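Local atomic coordinates of 5,10-methylenetetrahydrofolate dehydrogenase (Bombyx mori, PDB entry 5ZF1), a protein that probably oxidises 5,10-methylenetetrahydrofolate to 5,10-methenyltetrahydrofolate with NADP+ as cofactor, a step in the metabolism of one-carbon units. Residues Ile215-Thr220 against Ile238-Thr243; Lys224-Asp229 against Gly256-Glu261. All blocks are in the same frame, centred on the assembly; numbering follows the deposited sequence. Where two conformers were deposited one is given.

Contact 1 (Ile215-Thr220 against Ile238-Thr243). With SO4 (sulfate ion), chain E.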
ATOM      1  N   ILE B 215      -5.055 -12.819  15.736  1.00 16.12           N
ATOM      2  CA  ILE B 215      -6.169 -12.456  14.871  1.00 12.76           C
ATOM      3  C   ILE B 215      -5.906 -13.113  13.533  1.00 12.29           C
ATOM      4  O   ILE B 215      -4.784 -13.015  13.030  1.00 15.25           O
ATOM      5  CB  ILE B 215      -6.285 -10.930  14.679  1.00 18.24           C
ATOM      6  CG1 ILE B 215      -6.533 -10.224  16.026  1.00 15.81           C
ATOM      7  CG2 ILE B 215      -7.409 -10.577  13.719  1.00 17.81           C
ATOM      8  CD1 ILE B 215      -6.240  -8.718  15.960  1.00 19.58           C
ATOM      9  N   ILE B 216      -6.915 -13.786  12.978  1.00 15.90           N
ATOM     10  CA  ILE B 216      -6.875 -14.294  11.599  1.00 13.40           C
ATOM     11  C   ILE B 216      -8.042 -13.691  10.840  1.00 15.54           C
ATOM     12  O   ILE B 216      -9.191 -13.757  11.291  1.00 17.67           O
ATOM     13  CB  ILE B 216      -6.937 -15.831  11.537  1.00 14.82           C
ATOM     14  CG1 ILE B 216      -5.825 -16.463  12.367  1.00 15.23           C
ATOM     15  CG2 ILE B 216      -6.860 -16.336  10.037  1.00 15.94           C
ATOM     16  CD1 ILE B 216      -5.987 -18.013  12.457  1.00 22.62           C
ATOM     17  N   ILE B 217      -7.747 -13.102   9.682  1.00 15.28           N
ATOM     18  CA  ILE B 217      -8.753 -12.541   8.796  0.54 14.20           C
ATOM     19  C   ILE B 217      -8.634 -13.272   7.471  1.00 18.47           C
ATOM     20  O   ILE B 217      -7.582 -13.223   6.838  1.00 20.10           O
ATOM     21  CB  ILE B 217      -8.557 -11.031   8.605  0.54 17.77           C
ATOM     22  CG1 ILE B 217      -8.836 -10.305   9.920  0.54 16.92           C
ATOM     23  CG2 ILE B 217      -9.460 -10.518   7.483  0.54 19.77           C
ATOM     24  CD1 ILE B 217      -8.204  -8.937  10.016  0.54 18.61           C
ATOM     25  N   THR B 218      -9.697 -13.983   7.066  1.00 20.09           N
ATOM     26  CA  THR B 218      -9.713 -14.702   5.785  0.56 18.35           C
ATOM     27  C   THR B 218     -10.444 -13.845   4.757  1.00 21.07           C
ATOM     28  O   THR B 218     -11.666 -13.700   4.832  1.00 22.12           O
ATOM     29  CB  THR B 218     -10.371 -16.083   5.890  0.56 26.36           C
ATOM     30  OG1 THR B 218     -11.774 -15.954   6.171  0.56 22.71           O
ATOM     31  CG2 THR B 218      -9.706 -16.946   6.952  0.56 23.51           C
ATOM     32  N   ALA B 219      -9.699 -13.280   3.798  1.00 19.74           N
ATOM     33  CA  ALA B 219     -10.239 -12.362   2.812  1.00 19.03           C
ATOM     34  C   ALA B 219     -10.109 -12.900   1.400  1.00 24.80           C
ATOM     35  O   ALA B 219     -10.557 -12.248   0.454  1.00 34.76           O
ATOM     36  CB  ALA B 219      -9.528 -11.003   2.896  1.00 23.05           C
ATOM     37  N   THR B 220      -9.523 -14.068   1.242  1.00 23.90           N
ATOM     38  CA  THR B 220      -9.250 -14.589  -0.084  1.00 26.45           C
ATOM     39  C   THR B 220     -10.504 -15.170  -0.727  1.00 31.85           C
ATOM     40  O   THR B 220     -11.410 -15.670  -0.054  1.00 31.23           O
ATOM     41  CB  THR B 220      -8.149 -15.639  -0.016  1.00 25.08           C
ATOM     42  OG1 THR B 220      -7.981 -16.212  -1.315  1.00 26.37           O
ATOM     43  CG2 THR B 220      -8.499 -16.724   0.992  1.00 25.54           C
ATOM     44  N   ILE B 238     -12.057 -13.701  11.855  1.00 21.35           N
ATOM     45  CA  ILE B 238     -13.030 -12.979  11.041  1.00 20.43           C
ATOM     46  C   ILE B 238     -12.987 -13.540   9.628  1.00 21.44           C
ATOM     47  O   ILE B 238     -11.947 -13.466   8.956  1.00 20.13           O
ATOM     48  CB  ILE B 238     -12.767 -11.472  11.031  1.00 24.09           C
ATOM     49  CG1 ILE B 238     -12.987 -10.914  12.442  1.00 26.61           C
ATOM     50  CG2 ILE B 238     -13.680 -10.780  10.000  1.00 25.44           C
ATOM     51  CD1 ILE B 238     -12.486  -9.506  12.641  1.00 30.29           C
ATOM     52  N   ASP B 239     -14.116 -14.102   9.187  1.00 20.41           N
ATOM     53  CA  ASP B 239     -14.307 -14.574   7.822  1.00 24.04           C
ATOM     54  C   ASP B 239     -14.979 -13.473   7.005  1.00 23.14           C
ATOM     55  O   ASP B 239     -16.140 -13.132   7.244  1.00 21.34           O
ATOM     56  CB  ASP B 239     -15.128 -15.868   7.834  1.00 22.53           C
ATOM     57  CG  ASP B 239     -15.161 -16.559   6.487  1.00 32.95           C
ATOM     58  OD1 ASP B 239     -14.673 -15.977   5.501  1.00 26.35           O
ATOM     59  OD2 ASP B 239     -15.672 -17.704   6.422  1.00 33.65           O
ATOM     60  N   VAL B 240     -14.251 -12.923   6.024  1.00 22.13           N
ATOM     61  CA  VAL B 240     -14.780 -11.797   5.256  1.00 19.63           C
ATOM     62  C   VAL B 240     -15.925 -12.249   4.349  1.00 32.64           C
ATOM     63  O   VAL B 240     -16.810 -11.452   4.009  1.00 33.18           O
ATOM     64  CB  VAL B 240     -13.641 -11.113   4.467  1.00 21.58           C
ATOM     65  CG1 VAL B 240     -14.166  -9.948   3.663  1.00 26.89           C
ATOM     66  CG2 VAL B 240     -12.564 -10.630   5.432  1.00 30.19           C
ATOM     67  N   GLY B 241     -15.957 -13.528   3.983  1.00 28.27           N
ATOM     68  CA  GLY B 241     -17.037 -14.051   3.172  1.00 34.99           C
ATOM     69  C   GLY B 241     -16.842 -13.899   1.680  1.00 36.32           C
ATOM     70  O   GLY B 241     -17.832 -13.900   0.938  1.00 39.17           O
ATOM     71  N   ILE B 242     -15.603 -13.731   1.225  1.00 35.61           N
ATOM     72  CA  ILE B 242     -15.284 -13.711  -0.200  1.00 38.20           C
ATOM     73  C   ILE B 242     -15.162 -15.152  -0.670  1.00 37.19           C
ATOM     74  O   ILE B 242     -14.799 -16.046   0.098  1.00 41.18           O
ATOM     75  CB  ILE B 242     -13.988 -12.911  -0.468  1.00 38.76           C
ATOM     76  CG1 ILE B 242     -14.028 -11.536   0.213  1.00 39.65           C
ATOM     77  CG2 ILE B 242     -13.748 -12.736  -1.965  1.00 37.35           C
ATOM     78  CD1 ILE B 242     -15.306 -10.748  -0.026  1.00 43.72           C
ATOM     79  N   THR B 243     -15.481 -15.407  -1.928  1.00 41.21           N
ATOM     80  CA  THR B 243     -15.700 -16.806  -2.274  1.00 49.64           C
ATOM     81  C   THR B 243     -15.254 -17.215  -3.671  1.00 55.42           C
ATOM     82  O   THR B 243     -15.179 -18.409  -3.966  1.00 58.94           O
ATOM     83  CB  THR B 243     -17.178 -17.144  -2.128  1.00 54.42           C
ATOM     84  OG1 THR B 243     -17.321 -18.540  -1.847  1.00 62.83           O
ATOM     85  CG2 THR B 243     -17.916 -16.790  -3.421  1.00 62.57           C
TER
HETATM   86  S   SO4 E 401      -5.030 -14.584  -2.749  1.00 19.71           S
HETATM   87  O1  SO4 E 401      -5.263 -13.143  -2.657  1.00 18.04           O
HETATM   88  O2  SO4 E 401      -5.156 -15.330  -1.513  1.00 21.34           O
HETATM   89  O3  SO4 E 401      -6.017 -15.101  -3.687  1.00 24.10           O
HETATM   90  O4  SO4 E 401      -3.691 -14.840  -3.302  1.00 18.92           O
HETATM   91  O   HOH W   1     -13.076 -14.703   2.309  1.00 35.36           O
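I217 and V240 meet through one methyl each, CG2 of I217 to CG2 of V240 at 3.7 Å. I217 CG2 lies anti to the backbone N, beside the carbonyl carbon (CG1 at chi1 -67°), which sets it toward V240 further along the partner chain. CG2 of V240 also packs on the methyl of A219. On the same face I217 CG1 lies against CB of I238. Helices 140-151 and 171-178 cover this apolar patch, through V145 and L149 of the first and I174 and L178 of the second. The two backbones run parallel, as neighbouring central strands of the Rossmann-type NAD(P)-binding domain. Three bonds tie them: I238 N to I216 O (2.9 Å, 173° at the hydrogen), T218 N to I238 O, and V240 N to T218 O. The CA of I217 adds a CA-H...O contact to the same I238 O. Beyond the last pair the chains splay, and water 1 bridges the gap. It accepts from I242 N (2.9 Å) and lies within hydrogen-bonding distance of T218 O and T220 O. On the opposite face, T218 and D239 bring polar ends together, and T218 also touches I226. OG1 of T218 lies 3.0 Å from OD1 of D239. That same OD1 accepts from G241 N at 3.2 Å, met from above the carboxylate plane, which makes an Asx turn. OD2 takes the backbone N of D257, so both carboxylate oxygens hold main-chain N-H groups. With an alanine at D239, the N-H groups of G241 and D257 would probably lose their acceptor, and the turn after the strand would be less firmly fixed. At the outer edge T220 OG1 donates a hydrogen bond to sulfate O2 at 3.0 Å and is also bonded to L222 N. R166 N and R199 NE also hydrogen-bond this sulfate, probably from the crystallisation liquor.

Contact 2 (Lys224-Asp229 against Gly256-Glu261)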
ATOM      1  N   LYS B 224      -9.980 -21.553   1.265  1.00 54.25           N
ATOM      2  CA  LYS B 224      -9.134 -21.882   2.396  1.00 46.05           C
ATOM      3  C   LYS B 224     -10.004 -22.543   3.455  1.00 47.26           C
ATOM      4  O   LYS B 224     -11.235 -22.454   3.423  1.00 56.23           O
ATOM      5  CB  LYS B 224      -8.446 -20.635   2.963  1.00 47.39           C
ATOM      6  CG  LYS B 224      -7.227 -20.949   3.811  1.00 51.70           C
ATOM      7  CD  LYS B 224      -6.088 -21.469   2.936  1.00 46.28           C
ATOM      8  CE  LYS B 224      -5.724 -20.445   1.864  1.00 48.94           C
ATOM      9  NZ  LYS B 224      -4.254 -20.321   1.644  1.00 45.15           N
ATOM     10  N   LEU B 225      -9.362 -23.235   4.388  1.00 35.59           N
ATOM     11  CA  LEU B 225     -10.090 -23.811   5.508  1.00 38.35           C
ATOM     12  C   LEU B 225      -9.288 -23.547   6.772  1.00 34.31           C
ATOM     13  O   LEU B 225      -8.157 -24.026   6.907  1.00 31.92           O
ATOM     14  CB  LEU B 225     -10.348 -25.305   5.309  1.00 37.62           C
ATOM     15  CG  LEU B 225     -11.282 -25.912   6.357  1.00 45.32           C
ATOM     16  CD1 LEU B 225     -12.552 -25.076   6.495  1.00 43.74           C
ATOM     17  CD2 LEU B 225     -11.623 -27.359   6.010  1.00 48.30           C
ATOM     18  N   ILE B 226      -9.864 -22.764   7.679  1.00 32.30           N
ATOM     19  CA  ILE B 226      -9.302 -22.601   9.014  1.00 28.68           C
ATOM     20  C   ILE B 226      -9.839 -23.741   9.866  1.00 27.93           C
ATOM     21  O   ILE B 226     -11.041 -23.818  10.117  1.00 31.40           O
ATOM     22  CB  ILE B 226      -9.659 -21.241   9.624  1.00 25.16           C
ATOM     23  CG1 ILE B 226      -9.191 -20.102   8.717  1.00 27.98           C
ATOM     24  CG2 ILE B 226      -9.016 -21.109  10.987  1.00 29.24           C
ATOM     25  CD1 ILE B 226      -7.714 -20.112   8.457  1.00 28.32           C
ATOM     26  N   LYS B 227      -8.957 -24.626  10.297  1.00 30.52           N
ATOM     27  CA  LYS B 227      -9.322 -25.735  11.164  1.00 31.24           C
ATOM     28  C   LYS B 227      -8.912 -25.432  12.597  1.00 33.28           C
ATOM     29  O   LYS B 227      -8.060 -24.581  12.857  1.00 29.83           O
ATOM     30  CB  LYS B 227      -8.663 -27.034  10.699  1.00 36.19           C
ATOM     31  CG  LYS B 227      -8.680 -27.245   9.201  1.00 39.92           C
ATOM     32  CD  LYS B 227      -8.095 -28.610   8.856  1.00 50.33           C
ATOM     33  CE  LYS B 227      -6.924 -28.510   7.884  1.00 51.50           C
ATOM     34  NZ  LYS B 227      -5.722 -27.837   8.460  1.00 46.68           N
ATOM     35  N   ALA B 228      -9.516 -26.169  13.534  1.00 36.58           N
ATOM     36  CA  ALA B 228      -9.291 -25.895  14.949  1.00 36.52           C
ATOM     37  C   ALA B 228      -7.820 -26.022  15.330  1.00 27.41           C
ATOM     38  O   ALA B 228      -7.339 -25.279  16.195  1.00 30.82           O
ATOM     39  CB  ALA B 228     -10.151 -26.825  15.808  1.00 38.41           C
ATOM     40  N   ASP B 229      -7.080 -26.929  14.684  1.00 33.60           N
ATOM     41  CA  ASP B 229      -5.667 -27.069  15.013  1.00 30.18           C
ATOM     42  C   ASP B 229      -4.817 -25.923  14.479  1.00 30.94           C
ATOM     43  O   ASP B 229      -3.611 -25.892  14.751  1.00 27.08           O
ATOM     44  CB  ASP B 229      -5.132 -28.404  14.488  1.00 40.61           C
ATOM     45  CG  ASP B 229      -5.284 -28.545  12.986  1.00 45.74           C
ATOM     46  OD1 ASP B 229      -5.964 -27.701  12.368  1.00 49.67           O
ATOM     47  OD2 ASP B 229      -4.722 -29.511  12.424  1.00 57.99           O
ATOM     48  N   GLY B 256     -18.165 -20.441   3.313  1.00 57.47           N
ATOM     49  CA  GLY B 256     -17.468 -20.040   4.518  1.00 43.85           C
ATOM     50  C   GLY B 256     -16.102 -20.703   4.585  1.00 51.79           C
ATOM     51  O   GLY B 256     -15.921 -21.833   4.129  1.00 55.66           O
ATOM     52  N   ASP B 257     -15.144 -19.984   5.172  1.00 44.39           N
ATOM     53  CA  ASP B 257     -13.745 -20.395   5.174  1.00 40.52           C
ATOM     54  C   ASP B 257     -13.301 -21.001   6.496  1.00 38.57           C
ATOM     55  O   ASP B 257     -12.099 -21.200   6.696  1.00 37.35           O
ATOM     56  CB  ASP B 257     -12.847 -19.200   4.855  1.00 36.44           C
ATOM     57  CG  ASP B 257     -12.776 -18.906   3.379  1.00 47.60           C
ATOM     58  OD1 ASP B 257     -13.058 -19.822   2.580  1.00 50.17           O
ATOM     59  OD2 ASP B 257     -12.427 -17.757   3.023  1.00 50.56           O
ATOM     60  N   VAL B 258     -14.231 -21.280   7.407  1.00 30.78           N
ATOM     61  CA  VAL B 258     -13.903 -21.663   8.774  1.00 34.12           C
ATOM     62  C   VAL B 258     -14.699 -22.902   9.152  1.00 35.30           C
ATOM     63  O   VAL B 258     -15.898 -23.000   8.863  1.00 38.07           O
ATOM     64  CB  VAL B 258     -14.179 -20.511   9.766  1.00 35.77           C
ATOM     65  CG1 VAL B 258     -13.767 -20.903  11.187  1.00 30.78           C
ATOM     66  CG2 VAL B 258     -13.440 -19.255   9.335  1.00 26.32           C
ATOM     67  N   ASP B 259     -14.027 -23.852   9.797  1.00 31.79           N
ATOM     68  CA  ASP B 259     -14.701 -24.993  10.409  1.00 42.02           C
ATOM     69  C   ASP B 259     -15.359 -24.467  11.677  1.00 40.24           C
ATOM     70  O   ASP B 259     -14.831 -24.579  12.787  1.00 45.50           O
ATOM     71  CB  ASP B 259     -13.713 -26.120  10.684  1.00 42.79           C
ATOM     72  CG  ASP B 259     -14.374 -27.361  11.265  1.00 57.15           C
ATOM     73  OD1 ASP B 259     -15.565 -27.304  11.640  1.00 51.37           O
ATOM     74  OD2 ASP B 259     -13.692 -28.405  11.334  1.00 57.40           O
ATOM     75  N   TYR B 260     -16.546 -23.876  11.495  1.00 38.95           N
ATOM     76  CA  TYR B 260     -17.155 -23.074  12.554  1.00 41.93           C
ATOM     77  C   TYR B 260     -17.365 -23.886  13.825  1.00 45.95           C
ATOM     78  O   TYR B 260     -17.015 -23.435  14.920  1.00 43.09           O
ATOM     79  CB  TYR B 260     -18.474 -22.473  12.071  1.00 43.95           C
ATOM     80  CG  TYR B 260     -19.118 -21.561  13.090  1.00 43.91           C
ATOM     81  CD1 TYR B 260     -20.097 -22.032  13.952  1.00 49.13           C
ATOM     82  CD2 TYR B 260     -18.735 -20.230  13.201  1.00 45.45           C
ATOM     83  CE1 TYR B 260     -20.685 -21.203  14.892  1.00 51.01           C
ATOM     84  CE2 TYR B 260     -19.311 -19.394  14.137  1.00 43.61           C
ATOM     85  CZ  TYR B 260     -20.289 -19.884  14.979  1.00 54.92           C
ATOM     86  OH  TYR B 260     -20.869 -19.058  15.913  1.00 54.72           O
ATOM     87  N   GLU B 261     -17.926 -25.094  13.703  1.00 45.85           N
ATOM     88  CA  GLU B 261     -18.283 -25.852  14.898  1.00 48.96           C
ATOM     89  C   GLU B 261     -17.061 -26.146  15.757  1.00 41.54           C
ATOM     90  O   GLU B 261     -17.100 -25.978  16.981  1.00 44.85           O
ATOM     91  CB  GLU B 261     -18.997 -27.151  14.522  1.00 51.75           C
ATOM     92  CG  GLU B 261     -19.398 -27.974  15.740  1.00 59.78           C
ATOM     93  CD  GLU B 261     -20.078 -29.286  15.387  1.00 63.55           C
ATOM     94  OE1 GLU B 261     -20.661 -29.386  14.287  1.00 64.98           O
ATOM     95  OE2 GLU B 261     -20.032 -30.217  16.219  1.00 70.53           O
TER
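K224 meets D257 through its backbone: its carbonyl O lies 3.3 Å from D257 OD1. Both atoms are acceptors, so this is close packing and not a bond. The end of the lysine side chain leads away from 256-261, and the side chain touches I164 of strand 160-164. L225 starts out pointing away, yet its end folds back. With CG anti to N (chi1 -172°), CD1 comes to rest 3.8 Å from D259 N, over the backbone that joins V258 to D259. L225 CA makes a CA-H...O contact of 3.5 Å with D257 O. I226 carries the main grip. Its N donates to D257 O at 2.9 Å, nearly straight at 169°, and its O accepts from D259 N at 3.0 Å. The two bonds lie on either side of V258, so I226 and V258 face each other as a single beta bridge, with no strand continuing it in either segment. The side chain of I226 leans over the first of these bonds, CG1 being 3.7 Å from D257 O. Its CB meets CG2 of V258 at 4.3 Å, while V258 also packs on I270 of strand 269-270. The isoleucine then fills space against T218, I164 and V231. K227 adds little, its CA passing 4.4 Å from CB of D259. D259 is the N-cap of helix 260-263 and the centre of an inverse gamma turn. The pairing therefore joins the loop after strand 215-218 to the start of that short helix. Main-chain atoms provide both cross-bonds, and no charged side-chain group takes part in them. The hold is thus set mostly by backbone position and not by side-chain charge, and the buried I226 probably limits the access of water to its own bonded amide.

How the contacts relate
From the N terminus the four segments come in the order 215-220, 224-229, 238-243, 256-261. Contact 1 closes a loop from strand 215-218 to strand 236-239. Contact 2 starts within that loop and ends beyond it, so the two cross. The loop of contact 2 includes strand 236-239 and ends at helix 260-263. Their centres are 11 Å apart, and they touch directly: D239 and T218 of contact 1 meet D257 and I226 of contact 2. Together they tie two central strands of the six-stranded sheet to the loops beyond their C-terminal ends, all within the NAD(P)-binding domain.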